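Putative leucoanthocyanidin reductase 1 (Vitis vinifera, PDB 3I52) probably catalyses, as a leucoanthocyanidin reductase, the NADPH-dependent conversion of leucoanthocyanidins to catechin-type flavan-3-ols, and here holds NADP together with such a flavanol. Local coordinates at residues I86-V91 / S118-D123; Y156-S161 / S218-P223; P166-I171 / V268-T273. One frame throughout, in Å; residues are numbered along the deposited sequence.

Contact 1 of 3, residues I86-V91 / S118-D123. With NAP (NADP nicotinamide-adenine-dinucleotide phosphate), chain B; KXN ((2R,3S)-2-(3,4-dihydroxyphenyl)-3,4-dihydro-2H-chromene-3,5,7-triol), chain C.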
loop_
_atom_site.group_PDB
_atom_site.type_symbol
_atom_site.label_atom_id
_atom_site.label_comp_id
_atom_site.label_asym_id
_atom_site.label_seq_id
_atom_site.Cartn_x
_atom_site.Cartn_y
_atom_site.Cartn_z
ATOM N N ILE A 86 13.821 -13.177 1.164
ATOM C CA ILE A 86 12.915 -12.073 1.448
ATOM C C ILE A 86 11.496 -12.453 0.972
ATOM O O ILE A 86 11.306 -12.981 -0.141
ATOM C CB ILE A 86 13.461 -10.782 0.773
ATOM C CG1 ILE A 86 14.820 -10.388 1.379
ATOM C CG2 ILE A 86 12.451 -9.615 0.867
ATOM C CD1 ILE A 86 15.770 -9.769 0.368
ATOM N N VAL A 87 10.510 -12.241 1.831
ATOM C CA VAL A 87 9.144 -12.551 1.465
ATOM C C VAL A 87 8.375 -11.248 1.582
ATOM O O VAL A 87 8.483 -10.561 2.576
ATOM C CB VAL A 87 8.498 -13.652 2.352
ATOM C CG1 VAL A 87 7.043 -13.921 1.933
ATOM C CG2 VAL A 87 9.269 -14.932 2.251
ATOM N N VAL A 88 7.652 -10.911 0.513
ATOM C CA VAL A 88 6.786 -9.736 0.434
ATOM C C VAL A 88 5.373 -10.200 0.115
ATOM O O VAL A 88 5.152 -10.792 -0.931
ATOM C CB VAL A 88 7.271 -8.780 -0.699
ATOM C CG1 VAL A 88 6.360 -7.567 -0.831
ATOM C CG2 VAL A 88 8.713 -8.341 -0.424
ATOM N N SER A 89 4.432 -9.939 1.017
ATOM C CA SER A 89 3.041 -10.274 0.783
ATOM C C SER A 89 2.202 -9.037 0.380
ATOM O O SER A 89 2.231 -8.010 1.051
ATOM C CB SER A 89 2.463 -10.980 2.011
ATOM O OG SER A 89 1.053 -10.987 1.987
ATOM N N THR A 90 1.473 -9.152 -0.742
ATOM C CA THR A 90 0.567 -8.099 -1.211
ATOM C C THR A 90 -0.841 -8.667 -1.457
ATOM O O THR A 90 -1.521 -8.319 -2.433
ATOM C CB THR A 90 1.118 -7.401 -2.500
ATOM O OG1 THR A 90 1.248 -8.353 -3.546
ATOM C CG2 THR A 90 2.512 -6.728 -2.266
ATOM N N VAL A 91 -1.290 -9.547 -0.565
ATOM C CA VAL A 91 -2.632 -10.108 -0.693
ATOM C C VAL A 91 -3.664 -9.063 -0.275
ATOM O O VAL A 91 -3.367 -8.149 0.510
ATOM C CB VAL A 91 -2.784 -11.409 0.136
ATOM C CG1 VAL A 91 -1.761 -12.450 -0.342
ATOM C CG2 VAL A 91 -2.639 -11.135 1.646
ATOM N N SER A 118 1.347 -7.705 4.064
ATOM C CA SER A 118 0.452 -6.863 3.272
ATOM C C SER A 118 -0.116 -5.707 4.073
ATOM O O SER A 118 -1.179 -5.786 4.699
ATOM C CB SER A 118 -0.658 -7.675 2.631
ATOM O OG SER A 118 -1.375 -6.865 1.740
ATOM N N GLU A 119 0.632 -4.616 4.021
ATOM C CA GLU A 119 0.354 -3.413 4.743
ATOM C C GLU A 119 -0.037 -2.324 3.711
ATOM O O GLU A 119 -1.209 -2.178 3.387
ATOM C CB GLU A 119 1.604 -3.000 5.546
ATOM C CG GLU A 119 1.912 -3.863 6.781
ATOM C CD GLU A 119 1.163 -3.408 8.003
ATOM O OE1 GLU A 119 0.792 -2.218 8.058
ATOM O OE2 GLU A 119 0.919 -4.237 8.897
ATOM N N PHE A 120 0.945 -1.578 3.217
ATOM C CA PHE A 120 0.831 -0.726 2.039
ATOM C C PHE A 120 -0.248 0.309 2.130
ATOM O O PHE A 120 -0.873 0.651 1.147
ATOM C CB PHE A 120 0.709 -1.571 0.758
ATOM C CG PHE A 120 1.930 -2.380 0.492
ATOM C CD1 PHE A 120 1.979 -3.732 0.840
ATOM C CD2 PHE A 120 3.079 -1.764 0.004
ATOM C CE1 PHE A 120 3.134 -4.474 0.652
ATOM C CE2 PHE A 120 4.247 -2.490 -0.191
ATOM C CZ PHE A 120 4.278 -3.862 0.138
ATOM N N GLY A 121 -0.426 0.844 3.328
ATOM C CA GLY A 121 -1.397 1.895 3.528
ATOM C C GLY A 121 -1.014 2.765 4.687
ATOM O O GLY A 121 0.047 3.424 4.699
ATOM N N HIS A 122 -1.907 2.812 5.653
ATOM C CA HIS A 122 -1.691 3.624 6.835
ATOM C C HIS A 122 -1.011 2.843 7.950
ATOM O O HIS A 122 -0.922 1.600 7.932
ATOM C CB HIS A 122 -3.032 4.171 7.334
ATOM C CG HIS A 122 -3.797 4.922 6.291
ATOM N ND1 HIS A 122 -5.168 4.877 6.200
ATOM C CD2 HIS A 122 -3.378 5.706 5.270
ATOM C CE1 HIS A 122 -5.567 5.615 5.177
ATOM N NE2 HIS A 122 -4.502 6.145 4.603
ATOM N N ASP A 123 -0.574 3.582 8.952
ATOM C CA ASP A 123 -0.055 2.972 10.152
ATOM C C ASP A 123 -1.231 2.379 10.911
ATOM O O ASP A 123 -1.965 3.105 11.587
ATOM C CB ASP A 123 0.724 3.994 11.005
ATOM C CG ASP A 123 1.452 3.325 12.194
ATOM O OD1 ASP A 123 0.910 2.356 12.778
ATOM O OD2 ASP A 123 2.586 3.716 12.513
HETATM P PA NAP B . -5.560 -7.249 -4.962
HETATM O O1A NAP B . -6.873 -7.797 -4.558
HETATM O O2A NAP B . -5.507 -6.196 -6.022
HETATM O O5B NAP B . -4.507 -8.416 -5.212
HETATM C C5B NAP B . -4.337 -9.371 -4.205
HETATM C C4B NAP B . -3.358 -10.374 -4.768
HETATM O O4B NAP B . -3.114 -11.383 -3.803
HETATM C C3B NAP B . -3.933 -11.056 -6.006
HETATM O O3B NAP B . -2.947 -11.146 -7.004
HETATM C C2B NAP B . -4.319 -12.419 -5.487
HETATM O O2B NAP B . -4.225 -13.355 -6.516
HETATM C C1B NAP B . -3.331 -12.668 -4.347
HETATM N N9A NAP B . -3.777 -13.569 -3.266
HETATM C C8A NAP B . -4.866 -13.411 -2.447
HETATM N N7A NAP B . -5.009 -14.527 -1.673
HETATM C C5A NAP B . -3.963 -15.349 -1.940
HETATM C C6A NAP B . -3.498 -16.503 -1.314
HETATM N N6A NAP B . -4.123 -16.982 -0.229
HETATM N N1A NAP B . -2.482 -17.214 -1.930
HETATM C C2A NAP B . -1.654 -16.570 -2.825
HETATM N N3A NAP B . -2.038 -15.346 -3.361
HETATM C C4A NAP B . -3.205 -14.776 -2.964
HETATM O O3 NAP B . -4.986 -6.591 -3.594
HETATM P PN NAP B . -4.524 -5.071 -3.398
HETATM O O1N NAP B . -5.721 -4.185 -3.504
HETATM O O2N NAP B . -3.395 -4.829 -4.324
HETATM O O5D NAP B . -4.079 -5.035 -1.828
HETATM C C5D NAP B . -2.740 -5.168 -1.365
HETATM C C4D NAP B . -2.536 -4.397 -0.055
HETATM O O4D NAP B . -2.458 -3.025 -0.410
HETATM C C3D NAP B . -3.692 -4.548 0.927
HETATM O O3D NAP B . -3.278 -4.825 2.234
HETATM C C2D NAP B . -4.398 -3.212 0.893
HETATM O O2D NAP B . -4.985 -2.874 2.151
HETATM C C1D NAP B . -3.350 -2.235 0.354
HETATM N N1N NAP B . -3.821 -1.161 -0.559
HETATM C C2N NAP B . -3.527 0.170 -0.321
HETATM C C3N NAP B . -3.871 1.169 -1.256
HETATM C C7N NAP B . -3.519 2.620 -1.023
HETATM O O7N NAP B . -3.956 3.610 -1.912
HETATM N N7N NAP B . -2.786 2.976 0.031
HETATM C C4N NAP B . -4.670 0.822 -2.363
HETATM C C5N NAP B . -4.835 -0.530 -2.688
HETATM C C6N NAP B . -4.537 -1.498 -1.708
HETATM P P2B NAP B . -5.542 -14.100 -7.098
HETATM O O1X NAP B . -6.063 -13.063 -8.065
HETATM O O2X NAP B . -5.094 -15.384 -7.733
HETATM O O3X NAP B . -6.542 -14.440 -6.005
HETATM O O94 KXN C . -9.854 -5.893 -0.586
HETATM C C94 KXN C . -9.444 -4.645 -0.267
HETATM C C93 KXN C . -8.258 -4.089 -0.949
HETATM O O93 KXN C . -7.619 -4.809 -1.898
HETATM C C92 KXN C . -7.822 -2.813 -0.625
HETATM C C95 KXN C . -10.085 -3.884 0.705
HETATM C C96 KXN C . -9.594 -2.607 1.003
HETATM C C91 KXN C . -8.483 -2.060 0.345
HETATM C C2 KXN C . -7.986 -0.697 0.715
HETATM O O1 KXN C . -6.803 -0.844 1.522
HETATM C C3 KXN C . -7.602 0.221 -0.464
HETATM O O3 KXN C . -8.682 0.348 -1.407
HETATM C C4 KXN C . -7.154 1.619 0.004
HETATM C C10 KXN C . -6.412 1.582 1.339
HETATM C C9 KXN C . -6.255 0.288 2.065
HETATM C C8 KXN C . -5.595 0.259 3.287
HETATM C C5 KXN C . -5.824 2.810 1.984
HETATM O O51 KXN C . -5.901 4.042 1.389
HETATM C C6 KXN C . -5.173 2.675 3.220
HETATM C C7 KXN C . -5.061 1.426 3.853
HETATM O O71 KXN C . -4.445 1.350 5.072
#
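Strand 86-89 and the loop that leaves strand 114-116 run close where Thr90 and Ser118 pair, their CA atoms 4.7 Å apart, just past the C-terminal ends of both strands. A small hydroxyl does the joining: Ser118 OG donates to Val91 O at 2.7 Å, in the carbonyl plane, and receives a bond from the ribose hydroxyl NAP O3D. With OG swung opposite the backbone N (chi1 -172°), the serine reaches carbonyl and cofactor together. Phe120 rests its CB against the ribose oxygen NAP O4D, while its ring reaches back to the end of strand 86-89; Ser89 O meets the ring edge at CE1, and Thr90 CG2 approaches the same carbon obliquely at 3.7 Å. Phe120 O accepts from the carboxamide nitrogen NAP N7N at 3.2 Å. Further along, His122 N donates almost straight (170°) to KXN O71, while its imidazole lays one face against KXN C6. Replacing His122 with an alanine would probably uncover that side of the flavanol ring and leave Gln282 NE2 without its imidazole partner. This is the crevice at the carboxyl end of a Rossmann-type parallel sheet, with helix 21-32 against Thr90 and Phe120, helix 198-208 against Phe120, and helix 99-109 against Val87 and Val91.

Contact 2 of 3, residues Y156-S161 / S218-P223. With NAP (NADP nicotinamide-adenine-dinucleotide phosphate), chain B.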
loop_
_atom_site.group_PDB
_atom_site.type_symbol
_atom_site.label_atom_id
_atom_site.label_comp_id
_atom_site.label_asym_id
_atom_site.label_seq_id
_atom_site.Cartn_x
_atom_site.Cartn_y
_atom_site.Cartn_z
ATOM N N TYR A 156 7.421 -2.838 7.899
ATOM C CA TYR A 156 6.052 -2.416 7.599
ATOM C C TYR A 156 6.016 -1.150 6.705
ATOM O O TYR A 156 6.375 -0.085 7.148
ATOM C CB TYR A 156 5.283 -2.125 8.870
ATOM C CG TYR A 156 5.245 -3.257 9.883
ATOM C CD1 TYR A 156 5.110 -4.588 9.487
ATOM C CD2 TYR A 156 5.290 -2.981 11.247
ATOM C CE1 TYR A 156 5.059 -5.604 10.425
ATOM C CE2 TYR A 156 5.221 -3.977 12.194
ATOM C CZ TYR A 156 5.105 -5.278 11.790
ATOM O OH TYR A 156 5.060 -6.256 12.763
ATOM N N ILE A 157 5.564 -1.309 5.455
ATOM C CA ILE A 157 5.424 -0.242 4.471
ATOM C C ILE A 157 4.097 0.508 4.674
ATOM O O ILE A 157 3.021 -0.015 4.357
ATOM C CB ILE A 157 5.522 -0.840 3.033
ATOM C CG1 ILE A 157 6.876 -1.555 2.832
ATOM C CG2 ILE A 157 5.364 0.229 1.929
ATOM C CD1 ILE A 157 8.162 -0.681 3.120
ATOM N N CYS A 158 4.176 1.684 5.284
ATOM C CA CYS A 158 3.028 2.604 5.422
ATOM C C CYS A 158 3.195 3.720 4.426
ATOM O O CYS A 158 3.633 4.818 4.761
ATOM C CB CYS A 158 2.956 3.161 6.839
ATOM S SG CYS A 158 3.164 1.834 8.075
ATOM N N CYS A 159 2.826 3.415 3.188
ATOM C CA CYS A 159 3.048 4.291 2.065
ATOM C C CYS A 159 1.887 5.244 1.739
ATOM O O CYS A 159 1.860 5.833 0.676
ATOM C CB CYS A 159 3.354 3.441 0.815
ATOM S SG CYS A 159 1.993 2.313 0.369
ATOM N N ASN A 160 0.917 5.353 2.627
ATOM C CA ASN A 160 -0.174 6.302 2.471
ATOM C C ASN A 160 -1.014 6.039 1.180
ATOM O O ASN A 160 -1.266 4.864 0.897
ATOM C CB ASN A 160 0.375 7.713 2.641
ATOM C CG ASN A 160 0.678 8.031 4.090
ATOM O OD1 ASN A 160 -0.110 7.710 4.985
ATOM N ND2 ASN A 160 1.831 8.662 4.332
ATOM N N SER A 161 -1.498 7.068 0.457
ATOM C CA SER A 161 -2.459 6.843 -0.639
ATOM C C SER A 161 -1.765 6.726 -1.995
ATOM O O SER A 161 -0.866 7.497 -2.307
ATOM C CB SER A 161 -3.504 7.973 -0.716
ATOM O OG SER A 161 -4.263 7.998 0.469
ATOM N N SER A 218 8.741 0.463 10.870
ATOM C CA SER A 218 7.700 1.020 10.048
ATOM C C SER A 218 8.317 2.102 9.180
ATOM O O SER A 218 8.957 3.011 9.708
ATOM C CB SER A 218 6.607 1.619 10.933
ATOM O OG SER A 218 5.887 0.545 11.549
ATOM N N VAL A 219 8.147 1.955 7.855
ATOM C CA VAL A 219 8.607 2.894 6.858
ATOM C C VAL A 219 7.421 3.731 6.328
ATOM O O VAL A 219 6.527 3.223 5.620
ATOM C CB VAL A 219 9.275 2.130 5.679
ATOM C CG1 VAL A 219 9.798 3.104 4.605
ATOM C CG2 VAL A 219 10.368 1.230 6.191
ATOM N N HIS A 220 7.446 5.023 6.638
ATOM C CA HIS A 220 6.388 5.953 6.237
ATOM C C HIS A 220 6.787 6.713 4.984
ATOM O O HIS A 220 7.941 7.129 4.854
ATOM C CB HIS A 220 6.067 6.925 7.392
ATOM C CG HIS A 220 5.785 6.232 8.686
ATOM N ND1 HIS A 220 4.515 5.851 9.073
ATOM C CD2 HIS A 220 6.624 5.808 9.670
ATOM C CE1 HIS A 220 4.579 5.228 10.242
ATOM N NE2 HIS A 220 5.849 5.184 10.626
ATOM N N PHE A 221 5.839 6.870 4.053
ATOM C CA PHE A 221 6.074 7.610 2.819
ATOM C C PHE A 221 5.499 9.023 2.965
ATOM O O PHE A 221 4.288 9.220 2.895
ATOM C CB PHE A 221 5.425 6.921 1.627
ATOM C CG PHE A 221 6.123 5.641 1.171
ATOM C CD1 PHE A 221 6.401 5.440 -0.177
ATOM C CD2 PHE A 221 6.498 4.646 2.075
ATOM C CE1 PHE A 221 7.018 4.265 -0.612
ATOM C CE2 PHE A 221 7.106 3.464 1.640
ATOM C CZ PHE A 221 7.359 3.266 0.303
ATOM N N ARG A 222 6.367 9.990 3.212
ATOM C CA ARG A 222 5.958 11.370 3.337
ATOM C C ARG A 222 6.666 12.290 2.371
ATOM O O ARG A 222 7.322 13.225 2.805
ATOM C CB ARG A 222 6.179 11.870 4.771
ATOM C CG ARG A 222 5.323 11.145 5.773
ATOM C CD ARG A 222 5.266 11.875 7.126
ATOM N NE ARG A 222 4.207 11.316 7.982
ATOM C CZ ARG A 222 3.935 11.744 9.214
ATOM N NH1 ARG A 222 4.634 12.729 9.726
ATOM N NH2 ARG A 222 2.947 11.206 9.927
ATOM N N PRO A 223 6.473 12.076 1.044
ATOM C CA PRO A 223 7.039 12.977 0.038
ATOM C C PRO A 223 6.414 14.354 0.185
ATOM O O PRO A 223 5.215 14.486 0.015
ATOM C CB PRO A 223 6.625 12.328 -1.278
ATOM C CG PRO A 223 5.446 11.479 -0.935
ATOM C CD PRO A 223 5.566 11.081 0.449
HETATM P PA NAP B . -5.560 -7.249 -4.962
HETATM O O1A NAP B . -6.873 -7.797 -4.558
HETATM O O2A NAP B . -5.507 -6.196 -6.022
HETATM O O5B NAP B . -4.507 -8.416 -5.212
HETATM C C5B NAP B . -4.337 -9.371 -4.205
HETATM C C4B NAP B . -3.358 -10.374 -4.768
HETATM O O4B NAP B . -3.114 -11.383 -3.803
HETATM C C3B NAP B . -3.933 -11.056 -6.006
HETATM O O3B NAP B . -2.947 -11.146 -7.004
HETATM C C2B NAP B . -4.319 -12.419 -5.487
HETATM O O2B NAP B . -4.225 -13.355 -6.516
HETATM C C1B NAP B . -3.331 -12.668 -4.347
HETATM N N9A NAP B . -3.777 -13.569 -3.266
HETATM C C8A NAP B . -4.866 -13.411 -2.447
HETATM N N7A NAP B . -5.009 -14.527 -1.673
HETATM C C5A NAP B . -3.963 -15.349 -1.940
HETATM C C6A NAP B . -3.498 -16.503 -1.314
HETATM N N6A NAP B . -4.123 -16.982 -0.229
HETATM N N1A NAP B . -2.482 -17.214 -1.930
HETATM C C2A NAP B . -1.654 -16.570 -2.825
HETATM N N3A NAP B . -2.038 -15.346 -3.361
HETATM C C4A NAP B . -3.205 -14.776 -2.964
HETATM O O3 NAP B . -4.986 -6.591 -3.594
HETATM P PN NAP B . -4.524 -5.071 -3.398
HETATM O O1N NAP B . -5.721 -4.185 -3.504
HETATM O O2N NAP B . -3.395 -4.829 -4.324
HETATM O O5D NAP B . -4.079 -5.035 -1.828
HETATM C C5D NAP B . -2.740 -5.168 -1.365
HETATM C C4D NAP B . -2.536 -4.397 -0.055
HETATM O O4D NAP B . -2.458 -3.025 -0.410
HETATM C C3D NAP B . -3.692 -4.548 0.927
HETATM O O3D NAP B . -3.278 -4.825 2.234
HETATM C C2D NAP B . -4.398 -3.212 0.893
HETATM O O2D NAP B . -4.985 -2.874 2.151
HETATM C C1D NAP B . -3.350 -2.235 0.354
HETATM N N1N NAP B . -3.821 -1.161 -0.559
HETATM C C2N NAP B . -3.527 0.170 -0.321
HETATM C C3N NAP B . -3.871 1.169 -1.256
HETATM C C7N NAP B . -3.519 2.620 -1.023
HETATM O O7N NAP B . -3.956 3.610 -1.912
HETATM N N7N NAP B . -2.786 2.976 0.031
HETATM C C4N NAP B . -4.670 0.822 -2.363
HETATM C C5N NAP B . -4.835 -0.530 -2.688
HETATM C C6N NAP B . -4.537 -1.498 -1.708
HETATM P P2B NAP B . -5.542 -14.100 -7.098
HETATM O O1X NAP B . -6.063 -13.063 -8.065
HETATM O O2X NAP B . -5.094 -15.384 -7.733
HETATM O O3X NAP B . -6.542 -14.440 -6.005
HETATM O O HOH W 1 2.484 6.379 7.242
HETATM O O HOH W 2 2.164 9.181 7.155
#
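Cys158 O is gripped by two donors, Phe221 N at 3.1 Å and a water that also bonds His220 ND1, so this carbonyl is satisfied just where its strand ends. The setting is a short parallel sheet in which strand 155-158 lies beside strand 217-220, their segment axes 22° apart. Val219 supplies both backbone groups of the regular ladder: its N donates to Tyr156 O at 2.8 Å, and its O accepts from Cys158 N. On one face Ile157 and Val219 lie side by side, pointing the same way, with Ile157 CD1 against Val219 CB; branched residues suit such a strand pair. Ile157 CG2, placed opposite the backbone N, reaches the Phe221 ring at CE2. Past the strands, Cys159 CB sits over the centre of that ring, a CH-pi contact 3.5 Å from its centroid. A cysteine is slim enough to set its CB this close above the ring, and its SG lies farther out above the same face. The other sheet face carries Tyr156, Cys158, Ser218 and His220, and there Ser218 OG approaches the tyrosine ring edge at CD2. His220 NE2 is held by Asp292, Tyr156 OH by Glu148. Asn160 ties the segment end to the cofactor with different groups: its backbone O accepts NAP N7N at 2.6 Å, while its side-chain amide faces the second segment. There Asn160 ND2 donates to Phe221 O at 2.9 Å, the acceptor near the amide plane but the donor 36° above the carbonyl plane, and ND2 also donates to a water shared with Arg222 NE.

Contact 3 of 3, residues P166-I171 / V268-T273. With KXN ((2R,3S)-2-(3,4-dihydroxyphenyl)-3,4-dihydro-2H-chromene-3,5,7-triol), chain C.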
loop_
_atom_site.group_PDB
_atom_site.type_symbol
_atom_site.label_atom_id
_atom_site.label_comp_id
_atom_site.label_asym_id
_atom_site.label_seq_id
_atom_site.Cartn_x
_atom_site.Cartn_y
_atom_site.Cartn_z
ATOM N N PRO A 166 -9.120 10.074 -5.150
ATOM C CA PRO A 166 -9.617 9.194 -4.077
ATOM C C PRO A 166 -11.154 9.042 -4.008
ATOM O O PRO A 166 -11.802 9.569 -3.105
ATOM C CB PRO A 166 -9.111 9.889 -2.814
ATOM C CG PRO A 166 -9.249 11.368 -3.163
ATOM C CD PRO A 166 -8.842 11.434 -4.652
ATOM N N TYR A 167 -11.730 8.292 -4.938
ATOM C CA TYR A 167 -13.176 7.993 -4.911
ATOM C C TYR A 167 -13.535 7.209 -3.635
ATOM O O TYR A 167 -12.825 6.308 -3.248
ATOM C CB TYR A 167 -13.579 7.200 -6.157
ATOM C CG TYR A 167 -13.512 8.009 -7.425
ATOM C CD1 TYR A 167 -14.438 9.032 -7.663
ATOM C CD2 TYR A 167 -12.531 7.755 -8.401
ATOM C CE1 TYR A 167 -14.410 9.763 -8.835
ATOM C CE2 TYR A 167 -12.497 8.495 -9.601
ATOM C CZ TYR A 167 -13.429 9.496 -9.799
ATOM O OH TYR A 167 -13.412 10.262 -10.932
ATOM N N TYR A 168 -14.645 7.553 -3.000
ATOM C CA TYR A 168 -14.907 7.129 -1.622
ATOM C C TYR A 168 -15.261 5.625 -1.514
ATOM O O TYR A 168 -15.212 5.053 -0.427
ATOM C CB TYR A 168 -16.055 7.962 -1.018
ATOM C CG TYR A 168 -17.399 7.416 -1.421
ATOM C CD1 TYR A 168 -18.052 6.520 -0.603
ATOM C CD2 TYR A 168 -17.974 7.740 -2.649
ATOM C CE1 TYR A 168 -19.274 5.965 -0.970
ATOM C CE2 TYR A 168 -19.206 7.197 -3.038
ATOM C CZ TYR A 168 -19.842 6.298 -2.179
ATOM O OH TYR A 168 -21.047 5.724 -2.482
ATOM N N ASN A 169 -15.635 4.988 -2.619
ATOM C CA ASN A 169 -16.037 3.589 -2.544
ATOM C C ASN A 169 -15.292 2.640 -3.500
ATOM O O ASN A 169 -15.755 1.527 -3.742
ATOM C CB ASN A 169 -17.535 3.499 -2.807
ATOM C CG ASN A 169 -17.891 3.908 -4.203
ATOM O OD1 ASN A 169 -17.107 4.579 -4.880
ATOM N ND2 ASN A 169 -19.077 3.525 -4.645
ATOM N N ASN A 170 -14.145 3.072 -4.018
ATOM C CA ASN A 170 -13.375 2.301 -5.003
ATOM C C ASN A 170 -12.038 1.777 -4.429
ATOM O O ASN A 170 -11.197 2.587 -4.038
ATOM C CB ASN A 170 -13.110 3.197 -6.204
ATOM C CG ASN A 170 -12.643 2.415 -7.432
ATOM O OD1 ASN A 170 -11.813 1.493 -7.328
ATOM N ND2 ASN A 170 -13.177 2.780 -8.603
ATOM N N ILE A 171 -11.843 0.448 -4.383
ATOM C CA ILE A 171 -10.574 -0.151 -3.866
ATOM C C ILE A 171 -9.321 0.076 -4.762
ATOM O O ILE A 171 -8.191 0.169 -4.240
ATOM C CB ILE A 171 -10.681 -1.691 -3.510
ATOM C CG1 ILE A 171 -10.900 -2.574 -4.759
ATOM C CG2 ILE A 171 -11.775 -1.925 -2.483
ATOM C CD1 ILE A 171 -10.409 -4.043 -4.575
ATOM N N VAL A 268 -15.694 -0.283 3.336
ATOM C CA VAL A 268 -14.348 -0.271 3.936
ATOM C C VAL A 268 -13.622 0.967 3.431
ATOM O O VAL A 268 -13.079 1.735 4.218
ATOM C CB VAL A 268 -13.524 -1.551 3.613
ATOM C CG1 VAL A 268 -12.147 -1.509 4.254
ATOM C CG2 VAL A 268 -14.261 -2.799 4.089
ATOM N N VAL A 269 -13.647 1.176 2.117
ATOM C CA VAL A 269 -12.961 2.317 1.523
ATOM C C VAL A 269 -13.573 3.622 2.008
ATOM O O VAL A 269 -12.874 4.610 2.170
ATOM C CB VAL A 269 -13.003 2.249 -0.026
ATOM C CG1 VAL A 269 -12.231 3.433 -0.654
ATOM C CG2 VAL A 269 -12.426 0.893 -0.492
ATOM N N ALA A 270 -14.881 3.621 2.231
ATOM C CA ALA A 270 -15.564 4.781 2.795
ATOM C C ALA A 270 -15.040 5.093 4.215
ATOM O O ALA A 270 -14.770 6.255 4.575
ATOM C CB ALA A 270 -17.090 4.541 2.810
ATOM N N ALA A 271 -14.958 4.066 5.044
ATOM C CA ALA A 271 -14.323 4.211 6.390
ATOM C C ALA A 271 -12.929 4.903 6.306
ATOM O O ALA A 271 -12.622 5.816 7.073
ATOM C CB ALA A 271 -14.216 2.808 7.086
ATOM N N PHE A 272 -12.108 4.482 5.348
ATOM C CA PHE A 272 -10.729 4.972 5.186
ATOM C C PHE A 272 -10.709 6.407 4.676
ATOM O O PHE A 272 -9.928 7.235 5.129
ATOM C CB PHE A 272 -9.962 4.085 4.171
ATOM C CG PHE A 272 -9.691 2.671 4.639
ATOM C CD1 PHE A 272 -9.659 2.341 5.991
ATOM C CD2 PHE A 272 -9.383 1.685 3.720
ATOM C CE1 PHE A 272 -9.357 1.039 6.408
ATOM C CE2 PHE A 272 -9.073 0.374 4.133
ATOM C CZ PHE A 272 -9.071 0.054 5.469
ATOM N N THR A 273 -11.572 6.699 3.711
ATOM C CA THR A 273 -11.737 8.048 3.227
ATOM C C THR A 273 -12.087 8.975 4.372
ATOM O O THR A 273 -11.540 10.079 4.505
ATOM C CB THR A 273 -12.824 8.083 2.133
ATOM O OG1 THR A 273 -12.446 7.202 1.069
ATOM C CG2 THR A 273 -13.021 9.471 1.603
HETATM O O94 KXN C . -9.854 -5.893 -0.586
HETATM C C94 KXN C . -9.444 -4.645 -0.267
HETATM C C93 KXN C . -8.258 -4.089 -0.949
HETATM O O93 KXN C . -7.619 -4.809 -1.898
HETATM C C92 KXN C . -7.822 -2.813 -0.625
HETATM C C95 KXN C . -10.085 -3.884 0.705
HETATM C C96 KXN C . -9.594 -2.607 1.003
HETATM C C91 KXN C . -8.483 -2.060 0.345
HETATM C C2 KXN C . -7.986 -0.697 0.715
HETATM O O1 KXN C . -6.803 -0.844 1.522
HETATM C C3 KXN C . -7.602 0.221 -0.464
HETATM O O3 KXN C . -8.682 0.348 -1.407
HETATM C C4 KXN C . -7.154 1.619 0.004
HETATM C C10 KXN C . -6.412 1.582 1.339
HETATM C C9 KXN C . -6.255 0.288 2.065
HETATM C C8 KXN C . -5.595 0.259 3.287
HETATM C C5 KXN C . -5.824 2.810 1.984
HETATM O O51 KXN C . -5.901 4.042 1.389
HETATM C C6 KXN C . -5.173 2.675 3.220
HETATM C C7 KXN C . -5.061 1.426 3.853
HETATM O O71 KXN C . -4.445 1.350 5.072
#
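Val269 carries this contact, its two methyls dividing the work: CG1 lies against the backbone oxygens Tyr168 O and Asn170 O, and CG2 meets Ile171 CG2 at 3.5 Å, the two side chains crossing at about a right angle. CG1 stands opposite the backbone N (chi1 -178°), which sets both branches against the loop. A compact branched residue suits a helix surface pressed this closely by main chain. The loop bends here through a type I beta turn from Tyr167 to Asn170, and the helix it meets, 266-278, helps to line the flavanol pocket of this NmrA-like protein, which is probably where substrate binds. Ile171 O accepts the hydroxyl KXN O3 at 2.9 Å, and the Phe272 ring has KXN C7 over one face, an aromatic side chain giving the fused aromatic ring of KXN an apolar, though tilted, neighbour. Thr273 OG1 turns back to Val269 O at 2.8 Å, a bond within the helix that satisfies the hydroxyl; Thr273 N reaches the same oxygen from the opposite face of its plane. Toward the partly exposed turn the fit is looser: Ala270 CB stands at the edge of the Tyr168 ring, 4.1 Å from CD1. Asn169 and Asn170 direct their CB atoms away from the helix, as suits polar residues at a partly exposed turn.

Contacts 1 and 2 lie side by side, their centres 11 Å apart, and meet where Gly121 O and Asn160 N probably share a hydrogen bond. Contact 1 belongs to the five-stranded Rossmann-type sheet and closes before contact 2 opens; contact 2 belongs to the separate three-stranded sheet. Helix 198-208 packs on both. Contact 3, about 18 to 19 Å from the other two centres, joins a loop to helix 266-278, and its segments alternate with those of contact 2 along the chain. NADP touches all three, at contact 3 through Ile171, and the flavanol touches contacts 1 and 3, so the cleft is built from sequence-distant pieces that bring cofactor and ligand together.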